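Local coordinates for conserved hypothetical protein (Methanosarcina mazei, PDB 2NR4) that is of unknown function but binds flavin mononucleotide (FMN), as a flavoprotein of the DUF447 family whose assembly holds two subunits, at residues 86-91 and 201-206; 167-172 and 186-191. One frame throughout, in Å; residues are numbered along the deposited sequence.

Interaction 1: 86-91 and 201-206; sequences LFVRST and KKAMKL. With FMN (flavin mononucleotide), chain C.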
ATOM      1  N   LEU A  86      13.346  -0.994   5.339  1.00 29.16           N
ATOM      2  CA  LEU A  86      13.494  -2.431   5.654  1.00 28.65           C
ATOM      3  C   LEU A  86      13.266  -3.335   4.451  1.00 29.06           C
ATOM      4  O   LEU A  86      14.002  -4.320   4.229  1.00 27.58           O
ATOM      5  CB  LEU A  86      12.602  -2.782   6.839  1.00 29.21           C
ATOM      6  CG  LEU A  86      12.884  -3.892   7.843  1.00 32.00           C
ATOM      7  CD1 LEU A  86      14.385  -3.940   8.278  1.00 32.20           C
ATOM      8  CD2 LEU A  86      11.988  -3.638   9.028  1.00 30.85           C
ATOM      9  N   PHE A  87      12.283  -3.012   3.610  1.00 28.18           N
ATOM     10  CA  PHE A  87      12.166  -3.726   2.358  1.00 27.23           C
ATOM     11  C   PHE A  87      13.408  -3.747   1.495  1.00 26.99           C
ATOM     12  O   PHE A  87      13.773  -4.767   0.910  1.00 26.13           O
ATOM     13  CB  PHE A  87      11.008  -3.151   1.490  1.00 28.88           C
ATOM     14  CG  PHE A  87       9.789  -3.977   1.511  1.00 26.24           C
ATOM     15  CD1 PHE A  87       9.650  -5.040   0.632  1.00 31.60           C
ATOM     16  CD2 PHE A  87       8.775  -3.707   2.415  1.00 32.35           C
ATOM     17  CE1 PHE A  87       8.526  -5.808   0.655  1.00 30.56           C
ATOM     18  CE2 PHE A  87       7.657  -4.483   2.431  1.00 29.91           C
ATOM     19  CZ  PHE A  87       7.553  -5.543   1.551  1.00 28.15           C
ATOM     20  N   VAL A  88      14.026  -2.582   1.330  1.00 26.17           N
ATOM     21  CA  VAL A  88      15.138  -2.482   0.427  1.00 25.53           C
ATOM     22  C   VAL A  88      16.342  -3.133   1.103  1.00 25.17           C
ATOM     23  O   VAL A  88      17.059  -3.871   0.470  1.00 25.93           O
ATOM     24  CB  VAL A  88      15.424  -1.020   0.037  1.00 25.37           C
ATOM     25  CG1 VAL A  88      16.720  -0.903  -0.749  1.00 26.37           C
ATOM     26  CG2 VAL A  88      14.251  -0.447  -0.818  1.00 24.60           C
ATOM     27  N   ARG A  89      16.529  -2.881   2.385  1.00 25.24           N
ATOM     28  CA  ARG A  89      17.650  -3.518   3.109  1.00 26.63           C
ATOM     29  C   ARG A  89      17.542  -5.036   3.078  1.00 26.69           C
ATOM     30  O   ARG A  89      18.546  -5.724   2.877  1.00 27.46           O
ATOM     31  CB  ARG A  89      17.685  -3.039   4.554  1.00 26.30           C
ATOM     32  CG  ARG A  89      18.132  -1.569   4.689  1.00 27.40           C
ATOM     33  CD  ARG A  89      18.408  -1.190   6.127  1.00 31.74           C
ATOM     34  NE  ARG A  89      19.314  -2.160   6.750  1.00 29.37           N
ATOM     35  CZ  ARG A  89      19.068  -2.840   7.866  1.00 32.16           C
ATOM     36  NH1 ARG A  89      17.940  -2.669   8.558  1.00 31.03           N
ATOM     37  NH2 ARG A  89      19.985  -3.716   8.297  1.00 31.94           N
ATOM     38  N   SER A  90      16.335  -5.575   3.283  1.00 25.38           N
ATOM     39  CA  SER A  90      16.213  -7.040   3.247  1.00 26.12           C
ATOM     40  C   SER A  90      16.395  -7.599   1.834  1.00 26.56           C
ATOM     41  O   SER A  90      16.696  -8.775   1.642  1.00 24.06           O
ATOM     42  CB  SER A  90      14.896  -7.499   3.850  1.00 26.28           C
ATOM     43  OG  SER A  90      13.843  -7.090   3.017  1.00 28.82           O
ATOM     44  N   THR A  91      16.188  -6.772   0.816  1.00 27.56           N
ATOM     45  CA  THR A  91      16.374  -7.247  -0.550  1.00 29.27           C
ATOM     46  C   THR A  91      17.829  -7.324  -0.940  1.00 30.98           C
ATOM     47  O   THR A  91      18.251  -8.293  -1.559  1.00 31.74           O
ATOM     48  CB  THR A  91      15.675  -6.321  -1.589  1.00 29.69           C
ATOM     49  OG1 THR A  91      14.290  -6.277  -1.310  1.00 30.15           O
ATOM     50  CG2 THR A  91      15.919  -6.812  -3.034  1.00 29.31           C
ATOM     51  N   LYS A 201      12.493   8.284   0.253  1.00 30.25           N
ATOM     52  CA  LYS A 201      13.608   8.907  -0.436  1.00 32.02           C
ATOM     53  C   LYS A 201      14.926   8.248  -0.019  1.00 30.10           C
ATOM     54  O   LYS A 201      15.772   8.011  -0.876  1.00 31.52           O
ATOM     55  CB  LYS A 201      13.581  10.433  -0.277  1.00 31.43           C
ATOM     56  CG  LYS A 201      12.349  11.094  -0.956  1.00 34.72           C
ATOM     57  CD  LYS A 201      12.296  12.609  -0.600  1.00 36.11           C
ATOM     58  CE  LYS A 201      10.961  13.251  -0.976  1.00 39.32           C
ATOM     59  NZ  LYS A 201      10.856  14.648  -0.424  1.00 44.03           N
ATOM     60  N   LYS A 202      15.048   7.890   1.257  1.00 29.39           N
ATOM     61  CA  LYS A 202      16.183   7.096   1.768  1.00 30.58           C
ATOM     62  C   LYS A 202      16.245   5.692   1.147  1.00 28.80           C
ATOM     63  O   LYS A 202      17.325   5.204   0.790  1.00 27.73           O
ATOM     64  CB  LYS A 202      16.134   6.963   3.303  1.00 30.24           C
ATOM     65  CG  LYS A 202      16.538   8.197   4.100  1.00 34.50           C
ATOM     66  CD  LYS A 202      16.921   7.823   5.559  1.00 35.82           C
ATOM     67  CE  LYS A 202      16.287   8.816   6.569  1.00 42.56           C
ATOM     68  NZ  LYS A 202      16.431  10.229   6.082  1.00 45.63           N
ATOM     69  N   ALA A 203      15.075   5.051   1.001  1.00 26.68           N
ATOM     70  CA  ALA A 203      14.986   3.726   0.372  1.00 26.69           C
ATOM     71  C   ALA A 203      15.484   3.720  -1.065  1.00 26.41           C
ATOM     72  O   ALA A 203      16.255   2.850  -1.452  1.00 25.52           O
ATOM     73  CB  ALA A 203      13.551   3.174   0.451  1.00 25.10           C
ATOM     74  N   MET A 204      15.079   4.720  -1.845  1.00 27.72           N
ATOM     75  CA  MET A 204      15.551   4.842  -3.216  1.00 29.42           C
ATOM     76  C   MET A 204      17.055   5.003  -3.273  1.00 30.49           C
ATOM     77  O   MET A 204      17.704   4.393  -4.115  1.00 31.57           O
ATOM     78  CB  MET A 204      14.881   6.020  -3.928  1.00 30.02           C
ATOM     79  CG  MET A 204      13.473   5.737  -4.410  1.00 30.31           C
ATOM     80  SD  MET A 204      13.245   4.242  -5.426  1.00 28.28           S
ATOM     81  CE  MET A 204      14.303   4.477  -6.737  1.00 23.65           C
ATOM     82  N   LYS A 205      17.618   5.803  -2.377  1.00 31.40           N
ATOM     83  CA  LYS A 205      19.074   5.975  -2.310  1.00 33.45           C
ATOM     84  C   LYS A 205      19.766   4.630  -2.072  1.00 32.64           C
ATOM     85  O   LYS A 205      20.801   4.328  -2.686  1.00 32.46           O
ATOM     86  CB  LYS A 205      19.439   6.964  -1.205  1.00 33.52           C
ATOM     87  CG  LYS A 205      20.463   8.060  -1.616  1.00 38.92           C
ATOM     88  CD  LYS A 205      20.629   9.120  -0.503  1.00 37.59           C
ATOM     89  CE  LYS A 205      20.735  10.557  -1.063  1.00 45.09           C
ATOM     90  NZ  LYS A 205      22.110  11.192  -1.066  1.00 44.99           N
ATOM     91  N   LEU A 206      19.181   3.797  -1.208  1.00 31.28           N
ATOM     92  CA  LEU A 206      19.728   2.469  -0.977  1.00 31.38           C
ATOM     93  C   LEU A 206      19.698   1.566  -2.201  1.00 31.34           C
ATOM     94  O   LEU A 206      20.616   0.739  -2.390  1.00 31.37           O
ATOM     95  CB  LEU A 206      19.075   1.790   0.231  1.00 31.16           C
ATOM     96  CG  LEU A 206      19.292   2.421   1.617  1.00 31.72           C
ATOM     97  CD1 LEU A 206      18.616   1.522   2.639  1.00 30.17           C
ATOM     98  CD2 LEU A 206      20.786   2.581   1.981  1.00 33.44           C
TER
HETATM   99  N1  FMN C 401      11.534 -13.934  -4.476  1.00 42.32           N
HETATM  100  C2  FMN C 401      10.905 -15.160  -4.451  1.00 42.50           C
HETATM  101  O2  FMN C 401      11.590 -16.173  -4.567  1.00 42.87           O
HETATM  102  N3  FMN C 401       9.534 -15.241  -4.333  1.00 41.66           N
HETATM  103  C4  FMN C 401       8.775 -14.086  -4.215  1.00 41.68           C
HETATM  104  O4  FMN C 401       7.594 -14.142  -3.894  1.00 36.64           O
HETATM  105  C4A FMN C 401       9.405 -12.844  -4.228  1.00 41.99           C
HETATM  106  N5  FMN C 401       8.668 -11.676  -4.121  1.00 43.22           N
HETATM  107  C5A FMN C 401       9.296 -10.438  -4.115  1.00 42.42           C
HETATM  108  C6  FMN C 401       8.536  -9.268  -3.987  1.00 42.13           C
HETATM  109  C7  FMN C 401       9.153  -8.026  -3.977  1.00 42.39           C
HETATM  110  C7M FMN C 401       8.294  -6.795  -3.909  1.00 43.75           C
HETATM  111  C8  FMN C 401      10.556  -7.957  -4.119  1.00 42.66           C
HETATM  112  C8M FMN C 401      11.287  -6.678  -3.956  1.00 40.74           C
HETATM  113  C9  FMN C 401      11.325  -9.121  -4.254  1.00 42.18           C
HETATM  114  C9A FMN C 401      10.685 -10.374  -4.239  1.00 42.19           C
HETATM  115  N10 FMN C 401      11.424 -11.552  -4.365  1.00 41.98           N
HETATM  116  C10 FMN C 401      10.792 -12.778  -4.362  1.00 42.45           C
HETATM  117  C1' FMN C 401      12.892 -11.490  -4.661  1.00 41.97           C
HETATM  118  C2' FMN C 401      13.654 -11.694  -3.357  1.00 43.31           C
HETATM  119  O2' FMN C 401      13.174 -10.802  -2.387  1.00 42.11           O
HETATM  120  C3' FMN C 401      15.109 -11.368  -3.605  1.00 44.64           C
HETATM  121  O3' FMN C 401      15.613 -12.276  -4.568  1.00 44.23           O
HETATM  122  C4' FMN C 401      15.914 -11.402  -2.307  1.00 42.08           C
HETATM  123  O4' FMN C 401      17.151 -10.815  -2.625  1.00 47.31           O
HETATM  124  C5' FMN C 401      16.112 -12.830  -1.781  1.00 42.16           C
HETATM  125  O5' FMN C 401      17.136 -12.858  -0.808  1.00 39.45           O
HETATM  126  P   FMN C 401      17.548 -14.158   0.073  1.00 40.26           P
HETATM  127  O1P FMN C 401      18.685 -14.834  -0.712  1.00 38.38           O
HETATM  128  O2P FMN C 401      16.344 -15.127   0.126  1.00 31.16           O
HETATM  129  O3P FMN C 401      18.077 -13.650   1.417  1.00 36.38           O
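Val88 is wedged against Ala203 and Leu206, with both of its methyls in use. Its CB points at the other helix, and both methyls border the carbonyl oxygen Ala203 O. CG1 lies anti to the backbone N (chi1 172°). This places Val88 CG1 3.7 Å from Leu206 CB, and Val88 CG1 is also 3.8 Å from Ala203 O. On the other branch, Val88 CG2 touches Ala203 CB at 3.9 Å. The Val88 and Leu206 side chains cross obliquely. With an alanine here both methyls would go, and Leu206 CB and Ala203 CB would probably lose this apolar neighbour, leaving a gap between the helices. The two helices run nearly parallel, with segment axes 9.1 Å apart at an angle of 16°. Helix 84-92 accompanies the six-stranded antiparallel barrel, consistent with the FMN-binding split-barrel fold; helix 198-210 is the last of three C-terminal helices. Arg89 widens the contact at its margin. Its CG lies beside Leu206 CD1 at 3.7 Å, the two side chains pointing the same way. Beyond CG the arginine bends at chi3, and its NH2 forms a salt bridge with Glu99. Near the C-terminal end of helix 84-92, Thr91 meets the ribityl chain. Thr91 O accepts a hydrogen bond from the ribityl hydroxyl FMN O4' at 3.0 Å. The hydroxyl of Thr91 turns back along its own helix, and OG1 donates to Phe87 O at 2.7 Å, tilted 23° from the carbonyl plane.

Interaction 2: 167-172 and 186-191; sequences TVHATR and RHYESL. With FMN (flavin mononucleotide), chain C.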
ATOM      1  N   THR A 167      12.386  -1.912  -6.443  1.00 24.01           N
ATOM      2  CA  THR A 167      13.134  -3.059  -5.897  1.00 24.65           C
ATOM      3  C   THR A 167      12.965  -4.283  -6.815  1.00 25.44           C
ATOM      4  O   THR A 167      13.936  -4.967  -7.111  1.00 24.83           O
ATOM      5  CB  THR A 167      12.751  -3.417  -4.430  1.00 25.26           C
ATOM      6  OG1 THR A 167      11.386  -3.883  -4.375  1.00 30.37           O
ATOM      7  CG2 THR A 167      12.868  -2.194  -3.548  1.00 20.19           C
ATOM      8  N   VAL A 168      11.765  -4.502  -7.348  1.00 24.49           N
ATOM      9  CA  VAL A 168      11.555  -5.606  -8.293  1.00 25.48           C
ATOM     10  C   VAL A 168      12.436  -5.384  -9.533  1.00 26.67           C
ATOM     11  O   VAL A 168      13.259  -6.256  -9.919  1.00 27.81           O
ATOM     12  CB  VAL A 168      10.051  -5.783  -8.644  1.00 25.94           C
ATOM     13  CG1 VAL A 168       9.828  -7.003  -9.593  1.00 27.29           C
ATOM     14  CG2 VAL A 168       9.275  -6.017  -7.383  1.00 25.69           C
ATOM     15  N   HIS A 169      12.327  -4.214 -10.136  1.00 27.36           N
ATOM     16  CA  HIS A 169      13.118  -3.926 -11.343  1.00 28.51           C
ATOM     17  C   HIS A 169      14.631  -3.933 -11.114  1.00 29.67           C
ATOM     18  O   HIS A 169      15.387  -4.405 -11.971  1.00 28.26           O
ATOM     19  CB  HIS A 169      12.616  -2.655 -12.020  1.00 28.46           C
ATOM     20  CG  HIS A 169      11.192  -2.764 -12.468  1.00 31.65           C
ATOM     21  ND1 HIS A 169      10.718  -3.847 -13.181  1.00 33.07           N
ATOM     22  CD2 HIS A 169      10.125  -1.954 -12.263  1.00 33.75           C
ATOM     23  CE1 HIS A 169       9.432  -3.682 -13.422  1.00 34.04           C
ATOM     24  NE2 HIS A 169       9.042  -2.553 -12.863  1.00 33.53           N
ATOM     25  N   ALA A 170      15.078  -3.433  -9.968  1.00 28.74           N
ATOM     26  CA  ALA A 170      16.476  -3.523  -9.622  1.00 30.03           C
ATOM     27  C   ALA A 170      16.982  -4.965  -9.564  1.00 30.82           C
ATOM     28  O   ALA A 170      18.100  -5.232 -10.005  1.00 31.86           O
ATOM     29  CB  ALA A 170      16.782  -2.761  -8.301  1.00 29.15           C
ATOM     30  N   THR A 171      16.197  -5.896  -9.019  1.00 32.07           N
ATOM     31  CA  THR A 171      16.623  -7.298  -9.006  1.00 33.28           C
ATOM     32  C   THR A 171      16.684  -7.879 -10.417  1.00 34.16           C
ATOM     33  O   THR A 171      17.539  -8.736 -10.728  1.00 33.81           O
ATOM     34  CB  THR A 171      15.753  -8.222  -8.081  1.00 33.15           C
ATOM     35  OG1 THR A 171      14.446  -8.383  -8.621  1.00 36.86           O
ATOM     36  CG2 THR A 171      15.668  -7.704  -6.644  1.00 32.21           C
ATOM     37  N   ARG A 172      15.773  -7.417 -11.267  1.00 34.14           N
ATOM     38  CA  ARG A 172      15.755  -7.826 -12.665  1.00 35.49           C
ATOM     39  C   ARG A 172      16.914  -7.252 -13.458  1.00 37.02           C
ATOM     40  O   ARG A 172      17.452  -7.944 -14.343  1.00 36.79           O
ATOM     41  CB  ARG A 172      14.425  -7.487 -13.300  1.00 35.54           C
ATOM     42  CG  ARG A 172      13.404  -8.491 -12.876  1.00 37.62           C
ATOM     43  CD  ARG A 172      12.059  -8.061 -13.306  1.00 40.98           C
ATOM     44  NE  ARG A 172      11.065  -9.003 -12.831  1.00 44.65           N
ATOM     45  CZ  ARG A 172       9.761  -8.777 -12.889  1.00 46.80           C
ATOM     46  NH1 ARG A 172       9.296  -7.635 -13.397  1.00 46.69           N
ATOM     47  NH2 ARG A 172       8.931  -9.696 -12.436  1.00 49.01           N
ATOM     48  N   ARG A 186      14.427   4.855 -12.745  1.00 36.96           N
ATOM     49  CA  ARG A 186      14.453   6.325 -12.722  1.00 37.37           C
ATOM     50  C   ARG A 186      13.055   6.927 -12.629  1.00 35.99           C
ATOM     51  O   ARG A 186      12.853   7.910 -11.912  1.00 36.54           O
ATOM     52  CB  ARG A 186      15.196   6.900 -13.945  1.00 38.19           C
ATOM     53  CG  ARG A 186      16.458   6.178 -14.293  1.00 43.15           C
ATOM     54  CD  ARG A 186      17.495   6.228 -13.192  1.00 49.62           C
ATOM     55  NE  ARG A 186      18.722   5.499 -13.550  1.00 56.06           N
ATOM     56  CZ  ARG A 186      19.402   5.656 -14.690  1.00 56.79           C
ATOM     57  NH1 ARG A 186      18.967   6.486 -15.635  1.00 56.54           N
ATOM     58  NH2 ARG A 186      20.513   4.952 -14.901  1.00 59.65           N
ATOM     59  N   HIS A 187      12.099   6.343 -13.350  1.00 34.90           N
ATOM     60  CA  HIS A 187      10.700   6.753 -13.288  1.00 33.47           C
ATOM     61  C   HIS A 187      10.160   6.514 -11.887  1.00 31.96           C
ATOM     62  O   HIS A 187       9.489   7.376 -11.317  1.00 30.94           O
ATOM     63  CB  HIS A 187       9.852   6.014 -14.350  1.00 35.32           C
ATOM     64  CG  HIS A 187       8.369   6.028 -14.083  1.00 37.79           C
ATOM     65  ND1 HIS A 187       7.572   7.126 -14.334  1.00 40.46           N
ATOM     66  CD2 HIS A 187       7.540   5.073 -13.598  1.00 39.79           C
ATOM     67  CE1 HIS A 187       6.325   6.855 -13.996  1.00 39.61           C
ATOM     68  NE2 HIS A 187       6.279   5.612 -13.547  1.00 41.05           N
ATOM     69  N   TYR A 188      10.463   5.361 -11.296  1.00 28.84           N
ATOM     70  CA  TYR A 188       9.980   5.167  -9.922  1.00 27.62           C
ATOM     71  C   TYR A 188      10.674   6.085  -8.898  1.00 27.24           C
ATOM     72  O   TYR A 188      10.047   6.528  -7.941  1.00 25.64           O
ATOM     73  CB  TYR A 188      10.046   3.687  -9.526  1.00 27.73           C
ATOM     74  CG  TYR A 188       8.985   2.910 -10.241  1.00 28.31           C
ATOM     75  CD1 TYR A 188       7.628   3.179 -10.017  1.00 30.43           C
ATOM     76  CD2 TYR A 188       9.318   1.931 -11.152  1.00 30.19           C
ATOM     77  CE1 TYR A 188       6.628   2.469 -10.690  1.00 32.52           C
ATOM     78  CE2 TYR A 188       8.324   1.206 -11.837  1.00 31.84           C
ATOM     79  CZ  TYR A 188       6.998   1.486 -11.596  1.00 31.98           C
ATOM     80  OH  TYR A 188       6.005   0.791 -12.263  1.00 34.26           O
ATOM     81  N   GLU A 189      11.952   6.374  -9.110  1.00 27.38           N
ATOM     82  CA  GLU A 189      12.644   7.344  -8.260  1.00 28.47           C
ATOM     83  C   GLU A 189      11.892   8.674  -8.303  1.00 28.68           C
ATOM     84  O   GLU A 189      11.735   9.330  -7.272  1.00 28.18           O
ATOM     85  CB  GLU A 189      14.107   7.580  -8.717  1.00 29.05           C
ATOM     86  CG  GLU A 189      14.935   8.351  -7.673  1.00 31.86           C
ATOM     87  CD  GLU A 189      14.682   9.863  -7.726  1.00 38.27           C
ATOM     88  OE1 GLU A 189      14.176  10.346  -8.762  1.00 42.70           O
ATOM     89  OE2 GLU A 189      14.992  10.583  -6.752  1.00 41.57           O
ATOM     90  N   SER A 190      11.428   9.062  -9.484  1.00 29.80           N
ATOM     91  CA  SER A 190      10.661  10.304  -9.641  1.00 30.80           C
ATOM     92  C   SER A 190       9.398  10.340  -8.803  1.00 29.45           C
ATOM     93  O   SER A 190       9.095  11.354  -8.195  1.00 27.59           O
ATOM     94  CB  SER A 190      10.333  10.572 -11.106  1.00 32.42           C
ATOM     95  OG  SER A 190      11.548  10.705 -11.825  1.00 39.65           O
ATOM     96  N   LEU A 191       8.656   9.230  -8.753  1.00 29.17           N
ATOM     97  CA  LEU A 191       7.458   9.160  -7.923  1.00 28.21           C
ATOM     98  C   LEU A 191       7.758   9.104  -6.447  1.00 28.01           C
ATOM     99  O   LEU A 191       6.999   9.629  -5.615  1.00 27.81           O
ATOM    100  CB  LEU A 191       6.605   7.949  -8.317  1.00 30.11           C
ATOM    101  CG  LEU A 191       5.762   8.058  -9.592  1.00 31.48           C
ATOM    102  CD1 LEU A 191       5.071   6.722  -9.783  1.00 36.14           C
ATOM    103  CD2 LEU A 191       4.720   9.201  -9.462  1.00 33.74           C
TER
HETATM  104  N1  FMN C 401      11.534 -13.934  -4.476  1.00 42.32           N
HETATM  105  C2  FMN C 401      10.905 -15.160  -4.451  1.00 42.50           C
HETATM  106  O2  FMN C 401      11.590 -16.173  -4.567  1.00 42.87           O
HETATM  107  N3  FMN C 401       9.534 -15.241  -4.333  1.00 41.66           N
HETATM  108  C4  FMN C 401       8.775 -14.086  -4.215  1.00 41.68           C
HETATM  109  O4  FMN C 401       7.594 -14.142  -3.894  1.00 36.64           O
HETATM  110  C4A FMN C 401       9.405 -12.844  -4.228  1.00 41.99           C
HETATM  111  N5  FMN C 401       8.668 -11.676  -4.121  1.00 43.22           N
HETATM  112  C5A FMN C 401       9.296 -10.438  -4.115  1.00 42.42           C
HETATM  113  C6  FMN C 401       8.536  -9.268  -3.987  1.00 42.13           C
HETATM  114  C7  FMN C 401       9.153  -8.026  -3.977  1.00 42.39           C
HETATM  115  C7M FMN C 401       8.294  -6.795  -3.909  1.00 43.75           C
HETATM  116  C8  FMN C 401      10.556  -7.957  -4.119  1.00 42.66           C
HETATM  117  C8M FMN C 401      11.287  -6.678  -3.956  1.00 40.74           C
HETATM  118  C9  FMN C 401      11.325  -9.121  -4.254  1.00 42.18           C
HETATM  119  C9A FMN C 401      10.685 -10.374  -4.239  1.00 42.19           C
HETATM  120  N10 FMN C 401      11.424 -11.552  -4.365  1.00 41.98           N
HETATM  121  C10 FMN C 401      10.792 -12.778  -4.362  1.00 42.45           C
HETATM  122  C1' FMN C 401      12.892 -11.490  -4.661  1.00 41.97           C
HETATM  123  C2' FMN C 401      13.654 -11.694  -3.357  1.00 43.31           C
HETATM  124  O2' FMN C 401      13.174 -10.802  -2.387  1.00 42.11           O
HETATM  125  C3' FMN C 401      15.109 -11.368  -3.605  1.00 44.64           C
HETATM  126  O3' FMN C 401      15.613 -12.276  -4.568  1.00 44.23           O
HETATM  127  C4' FMN C 401      15.914 -11.402  -2.307  1.00 42.08           C
HETATM  128  O4' FMN C 401      17.151 -10.815  -2.625  1.00 47.31           O
HETATM  129  C5' FMN C 401      16.112 -12.830  -1.781  1.00 42.16           C
HETATM  130  O5' FMN C 401      17.136 -12.858  -0.808  1.00 39.45           O
HETATM  131  P   FMN C 401      17.548 -14.158   0.073  1.00 40.26           P
HETATM  132  O1P FMN C 401      18.685 -14.834  -0.712  1.00 38.38           O
HETATM  133  O2P FMN C 401      16.344 -15.127   0.126  1.00 31.16           O
HETATM  134  O3P FMN C 401      18.077 -13.650   1.417  1.00 36.38           O
HETATM  135  O   HOH W   1       6.367  -1.767 -12.272  1.00 34.81           O
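His169 and Tyr188 lie on helices 158-176 and 179-195, which run in roughly opposite directions, with His169 CA 9.7 Å from Tyr188 CA. These helices are consecutive, and they form a helical hairpin in the C-terminal part of the chain. Each residue directs its CB toward the other helix, and the two side chains carry the whole contact between the segments. In both, CG lies anti to the carbonyl carbon (chi1 -61° in His169), which brings the two rings together. The rings meet rim to rim, and neither covers the face of the other. Their planes are 17° apart and their centroids 5.9 Å. His169 CD2 comes to 3.7 Å from Tyr188 CE2, which sits at the edge of the imidazole and near its plane. One face of the tyrosine ring is covered from its own helix by His187 CD2, 3.9 Å above its centre. Tyr188 also packs on Tyr188 of the second subunit, so this pair lies close to the dimer contact. On another side of helix 158-176 the FMN dimethylbenzene ring is met by Val168, whose CG2 is 3.7 Å from FMN C7M. The other methyl, CG1, lies over one face of the Arg172 guanidinium. Thr171 OG1 donates to Val168 O in the carbonyl plane, on a lone pair. The polar ends of the aromatic pair share one water. It lies in the plane of the imidazole, 2.9 Å from His169 NE2, and is 2.6 Å from Tyr188 OH.

In the fold
From the N terminus the chain first builds most of the barrel, with helix 84-92 packed beside it. The remaining barrel strands follow, and then the three helices 158-176, 179-195 and 198-210. Interaction 2 closes a short loop: the end of one helix, the turn, and the start of the next. Interaction 1 closes a much longer loop, from helix 84-92 to the last helix, and interaction 2 lies wholly within it. The two meet directly: Thr167 and Thr171 of helix 158-176 pack on Val88 and Thr91, and Met204 reaches Glu189. Helix 158-176 thus touches both helix 84-92 and the hairpin partner. Segments 86-91 and 167-172 both touch FMN, which lies between the barrel and the C-terminal helices.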